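Local coordinates for protein DynE8 (Micromonospora chersina, PDB 4AMM) that is an iterative polyketide synthase of enediyne biosynthesis, whose acyltransferase domain, the part described here, probably transfers the acyl building blocks for chain growth, at residues 214-219 against 268-273; 284-289 against 325-330. All blocks are in the same frame, centred on the assembly; numbering follows the deposited sequence.

Interaction 1: 214-219 against 268-273; sequences GMLSLR and ATPLAV
Ser217 and Thr269 face each other as an antiparallel hydrogen-bonded pair: Thr269 N donates to Ser217 O at 2.7 Å. Ser217 N returns a bond to Thr269 O at 2.9 Å. Leu271 N continues the pairing onto Met215 O at 3.1 Å. Beyond it the chains diverge through an inverse gamma turn centred on Ala272, and a water accepting from Met215 N lies within bonding range of Leu271 O and Val273 O.

The side chain of Met215 packs at this wider end. Met215 CB meets Leu271 CD1 (4.1 Å) and Val273 CG1; Met215 CG packs on Val273 CG1 at 3.7 Å, and SD stays beside that same methyl. The bend at chi3 then carries CE away from 268-273, and the side chain also touches Phe277 and strands 235-241 and 244-250. The side chains of Met215 and Val273 cross obliquely.

On the other face, Leu216 has CG anti to its own N (chi1 -178°), which lays Leu216 CD1 over the backbone of the edge strand, 3.5 Å from Pro270 N, and near the Pro270 ring. Ala268 CB sits between Leu216 and Leu218, 3.7 Å from Leu218 CD2. With an alanine here in place of Leu216, Ala268 and the Pro270 ring would probably lose the contacts made by the leucine methyls, with a gap left toward Leu254 and Val257 of helix 251-264.

The strand order fits a ferredoxin-like subdomain, with 268-270 at its edge. Direct backbone bonds thus set the register at one end, whereas water and apolar packing join the diverging end.

Interaction 2: 284-289 against 325-330; sequences PAAEAL and RQLTGP
Leu327 makes most of the contacts of 325-330 with 284-289. Leu327 CD2 lies against the backbone between Ala285 and Ala286, 3.8 Å from Ala286 N, and also touches Ala285 CB at 4.1 Å. The CD1 branch turns to Leu289, where the side chains cross and Leu289 CD2 approaches Leu327 CD1 to 3.8 Å. Ala286 CB meets Leu327 CB at 4.2 Å. The small alanines let the leucine come this close to the helix backbone, and the two segments are joined by apolar contact alone. With chi1 of -174°, Leu289 extends away from its own backbone N, and the branched end reaches Leu327.

In the next shell, Arg201 of helix 191-206 touches both leucines, and Leu197 packs on Leu289. Arg201 NH2 also makes a weak bond to Gln326 OE1, while Gln326 NE2 bonds weakly to the backbone oxygen of Ser176, part of a GxSxG sequence consistent with a nucleophile elbow. Just past the helix end, Gly329 O accepts a hydrogen bond from His278 ND1.

The contact therefore pairs helices 283-294 and 319-328 beside helix 191-206, immediately before the chain enters strand 331-332.

In the fold
From the N terminus, interaction 1 comes first: after strand 213-218 the chain runs through helix 222-229, strands 235-241 and 244-250 and helix 251-264, and strand 268-270 closes this loop as the outer strand of the mixed sheet. Interaction 2 opens only afterwards, on the next helix, 283-294, and closes at the end of helix 319-328 after the chain has passed through strand 305-306 of the parallel sheet. The two loops thus run in series, without nesting or crossing. The centres of interactions 1 and 2 are about 20 Å apart, and the nearest atoms of interactions 1 and 2 about 8 Å. After interaction 2, strand 331-332 joins the opposite edge of the mixed sheet, parallel to 235-241, linking helix 319-328 back to that sheet.

Interaction 1: 214-219 against 268-273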
loop_
_atom_site.group_PDB
_atom_site.type_symbol
_atom_site.label_atom_id
_atom_site.label_comp_id
_atom_site.label_asym_id
_atom_site.label_seq_id
_atom_site.Cartn_x
_atom_site.Cartn_y
_atom_site.Cartn_z
ATOM N N GLY A 214 -10.474 22.499 -1.942
ATOM C CA GLY A 214 -9.386 21.626 -2.385
ATOM C C GLY A 214 -8.420 21.246 -1.295
ATOM O O GLY A 214 -8.768 21.351 -0.090
ATOM N N MET A 215 -7.221 20.857 -1.755
ATOM C CA MET A 215 -6.189 20.273 -0.833
ATOM C C MET A 215 -4.822 20.777 -1.254
ATOM O O MET A 215 -4.561 21.027 -2.455
ATOM C CB MET A 215 -6.249 18.711 -0.809
ATOM C CG MET A 215 -7.613 18.210 -0.506
ATOM S SD MET A 215 -7.744 16.407 -0.581
ATOM C CE MET A 215 -7.204 15.861 1.070
ATOM N N LEU A 216 -3.939 20.914 -0.265
ATOM C CA LEU A 216 -2.630 21.519 -0.423
ATOM C C LEU A 216 -1.613 20.626 0.315
ATOM O O LEU A 216 -1.802 20.428 1.548
ATOM C CB LEU A 216 -2.607 22.946 0.125
ATOM C CG LEU A 216 -1.302 23.727 -0.023
ATOM C CD1 LEU A 216 -1.047 24.004 -1.524
ATOM C CD2 LEU A 216 -1.445 25.037 0.739
ATOM N N SER A 217 -0.652 20.063 -0.366
ATOM C CA SER A 217 0.317 19.176 0.266
ATOM C C SER A 217 1.486 19.913 0.800
ATOM O O SER A 217 2.049 20.748 0.035
ATOM C CB SER A 217 0.684 18.137 -0.729
ATOM O OG SER A 217 1.541 17.176 -0.079
ATOM N N LEU A 218 1.938 19.642 2.007
ATOM C CA LEU A 218 3.070 20.366 2.570
ATOM C C LEU A 218 4.220 19.396 2.853
ATOM O O LEU A 218 4.018 18.306 3.480
ATOM C CB LEU A 218 2.715 21.035 3.927
ATOM C CG LEU A 218 1.464 21.924 3.906
ATOM C CD1 LEU A 218 0.988 22.338 5.281
ATOM C CD2 LEU A 218 1.713 23.158 3.058
ATOM N N ARG A 219 5.451 19.810 2.497
ATOM C CA ARG A 219 6.653 19.034 2.882
ATOM C C ARG A 219 7.112 19.495 4.241
ATOM O O ARG A 219 7.987 20.326 4.385
ATOM C CB ARG A 219 7.691 19.353 1.793
ATOM C CG ARG A 219 9.012 18.594 1.950
ATOM C CD ARG A 219 8.945 17.082 1.684
ATOM N NE ARG A 219 8.393 16.613 0.376
ATOM C CZ ARG A 219 8.952 16.564 -0.844
ATOM N NH1 ARG A 219 10.172 17.042 -1.142
ATOM N NH2 ARG A 219 8.216 16.045 -1.828
ATOM N N ALA A 268 4.749 24.117 -0.452
ATOM C CA ALA A 268 3.285 23.784 -0.508
ATOM C C ALA A 268 2.933 23.459 -1.939
ATOM O O ALA A 268 3.159 24.338 -2.858
ATOM C CB ALA A 268 2.508 24.924 -0.050
ATOM N N THR A 269 2.389 22.288 -2.196
ATOM C CA THR A 269 2.028 21.789 -3.535
ATOM C C THR A 269 0.506 21.687 -3.683
ATOM O O THR A 269 -0.093 20.826 -3.069
ATOM C CB THR A 269 2.673 20.430 -3.760
ATOM O OG1 THR A 269 4.136 20.597 -3.663
ATOM C CG2 THR A 269 2.390 19.917 -5.183
ATOM N N PRO A 270 -0.131 22.481 -4.587
ATOM C CA PRO A 270 -1.578 22.324 -4.815
ATOM C C PRO A 270 -1.886 20.981 -5.434
ATOM O O PRO A 270 -1.169 20.518 -6.341
ATOM C CB PRO A 270 -1.896 23.439 -5.854
ATOM C CG PRO A 270 -0.893 24.465 -5.494
ATOM C CD PRO A 270 0.389 23.682 -5.275
ATOM N N LEU A 271 -2.903 20.272 -4.926
ATOM C CA LEU A 271 -3.289 19.013 -5.465
ATOM C C LEU A 271 -4.463 19.162 -6.468
ATOM O O LEU A 271 -5.278 20.096 -6.380
ATOM C CB LEU A 271 -3.697 18.034 -4.328
ATOM C CG LEU A 271 -2.555 17.795 -3.331
ATOM C CD1 LEU A 271 -2.994 16.818 -2.327
ATOM C CD2 LEU A 271 -1.291 17.241 -4.010
ATOM N N ALA A 272 -4.521 18.214 -7.404
ATOM C CA ALA A 272 -5.632 18.175 -8.388
ATOM C C ALA A 272 -6.789 17.448 -7.802
ATOM O O ALA A 272 -7.005 16.238 -8.017
ATOM C CB ALA A 272 -5.166 17.486 -9.695
ATOM N N VAL A 273 -7.572 18.210 -7.077
ATOM C CA VAL A 273 -8.849 17.776 -6.497
ATOM C C VAL A 273 -9.701 18.994 -6.380
ATOM O O VAL A 273 -9.239 20.094 -6.060
ATOM C CB VAL A 273 -8.543 17.075 -5.130
ATOM C CG1 VAL A 273 -7.815 17.972 -4.179
ATOM C CG2 VAL A 273 -9.686 16.409 -4.512
HETATM O O HOH W 1 -7.011 21.315 -4.632
#

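Interaction 2: 284-289 against 325-330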
loop_
_atom_site.group_PDB
_atom_site.type_symbol
_atom_site.label_atom_id
_atom_site.label_comp_id
_atom_site.label_asym_id
_atom_site.label_seq_id
_atom_site.Cartn_x
_atom_site.Cartn_y
_atom_site.Cartn_z
ATOM N N PRO A 284 -21.836 16.937 4.576
ATOM C CA PRO A 284 -23.033 16.475 3.831
ATOM C C PRO A 284 -22.852 15.069 3.286
ATOM O O PRO A 284 -23.787 14.133 3.365
ATOM C CB PRO A 284 -23.175 17.537 2.699
ATOM C CG PRO A 284 -22.632 18.710 3.225
ATOM C CD PRO A 284 -21.368 18.207 4.032
ATOM N N ALA A 285 -21.679 14.755 2.713
ATOM C CA ALA A 285 -21.356 13.420 2.220
ATOM C C ALA A 285 -21.347 12.368 3.325
ATOM O O ALA A 285 -21.821 11.229 3.100
ATOM C CB ALA A 285 -20.025 13.411 1.501
ATOM N N ALA A 286 -20.897 12.748 4.514
ATOM C CA ALA A 286 -20.903 11.813 5.630
ATOM C C ALA A 286 -22.303 11.404 6.013
ATOM O O ALA A 286 -22.526 10.261 6.429
ATOM C CB ALA A 286 -20.149 12.465 6.826
ATOM N N GLU A 287 -23.260 12.326 5.935
ATOM C CA GLU A 287 -24.665 11.961 6.196
ATOM C C GLU A 287 -25.238 10.979 5.211
ATOM O O GLU A 287 -26.002 10.050 5.569
ATOM C CB GLU A 287 -25.479 13.267 6.246
ATOM C CG GLU A 287 -27.004 13.064 6.633
ATOM C CD GLU A 287 -27.849 14.385 6.649
ATOM O OE1 GLU A 287 -27.515 15.364 5.937
ATOM O OE2 GLU A 287 -28.878 14.417 7.385
ATOM N N ALA A 288 -24.921 11.140 3.945
ATOM C CA ALA A 288 -25.384 10.206 2.961
ATOM C C ALA A 288 -24.702 8.826 3.162
ATOM O O ALA A 288 -25.341 7.722 3.133
ATOM C CB ALA A 288 -25.096 10.727 1.508
ATOM N N LEU A 289 -23.409 8.809 3.467
ATOM C CA LEU A 289 -22.723 7.578 3.768
ATOM C C LEU A 289 -23.349 6.907 4.969
ATOM O O LEU A 289 -23.449 5.643 4.963
ATOM C CB LEU A 289 -21.242 7.848 3.986
ATOM C CG LEU A 289 -20.413 6.614 4.176
ATOM C CD1 LEU A 289 -20.468 5.713 2.942
ATOM C CD2 LEU A 289 -19.025 6.966 4.544
ATOM N N ARG A 325 -17.400 9.586 10.648
ATOM C CA ARG A 325 -16.421 10.595 11.031
ATOM C C ARG A 325 -15.128 10.496 10.245
ATOM O O ARG A 325 -14.361 11.472 10.261
ATOM C CB ARG A 325 -16.210 10.678 12.538
ATOM C CG ARG A 325 -15.425 9.565 13.114
ATOM C CD ARG A 325 -15.099 9.996 14.561
ATOM N NE ARG A 325 -14.380 8.952 15.324
ATOM C CZ ARG A 325 -14.954 7.941 15.965
ATOM N NH1 ARG A 325 -16.262 7.774 16.033
ATOM N NH2 ARG A 325 -14.144 7.123 16.668
ATOM N N GLN A 326 -14.862 9.388 9.579
ATOM C CA GLN A 326 -13.701 9.306 8.645
ATOM C C GLN A 326 -13.771 10.428 7.654
ATOM O O GLN A 326 -12.691 10.946 7.340
ATOM C CB GLN A 326 -13.739 8.037 7.889
ATOM C CG GLN A 326 -12.548 7.870 6.912
ATOM C CD GLN A 326 -12.419 6.514 6.315
ATOM O OE1 GLN A 326 -13.376 6.014 5.715
ATOM N NE2 GLN A 326 -11.273 5.880 6.464
ATOM N N LEU A 327 -14.940 10.800 7.194
ATOM C CA LEU A 327 -14.969 11.711 6.038
ATOM C C LEU A 327 -14.646 13.134 6.434
ATOM O O LEU A 327 -14.112 13.866 5.596
ATOM C CB LEU A 327 -16.311 11.668 5.387
ATOM C CG LEU A 327 -16.450 10.665 4.223
ATOM C CD1 LEU A 327 -16.037 9.246 4.441
ATOM C CD2 LEU A 327 -17.849 10.686 3.697
ATOM N N THR A 328 -14.945 13.534 7.692
ATOM C CA THR A 328 -14.719 14.881 8.093
ATOM C C THR A 328 -13.384 15.117 8.794
ATOM O O THR A 328 -12.872 16.192 8.887
ATOM C CB THR A 328 -15.849 15.368 9.018
ATOM O OG1 THR A 328 -16.037 14.351 9.991
ATOM C CG2 THR A 328 -17.163 15.509 8.201
ATOM N N GLY A 329 -12.902 14.039 9.435
ATOM C CA GLY A 329 -11.665 14.064 10.207
ATOM C C GLY A 329 -10.412 13.744 9.368
ATOM O O GLY A 329 -10.512 13.271 8.217
ATOM N N PRO A 330 -9.246 13.869 10.013
ATOM C CA PRO A 330 -7.988 13.640 9.248
ATOM C C PRO A 330 -7.705 12.159 9.077
ATOM O O PRO A 330 -8.130 11.321 9.895
ATOM C CB PRO A 330 -6.927 14.284 10.112
ATOM C CG PRO A 330 -7.499 14.125 11.521
ATOM C CD PRO A 330 -9.001 14.475 11.330
#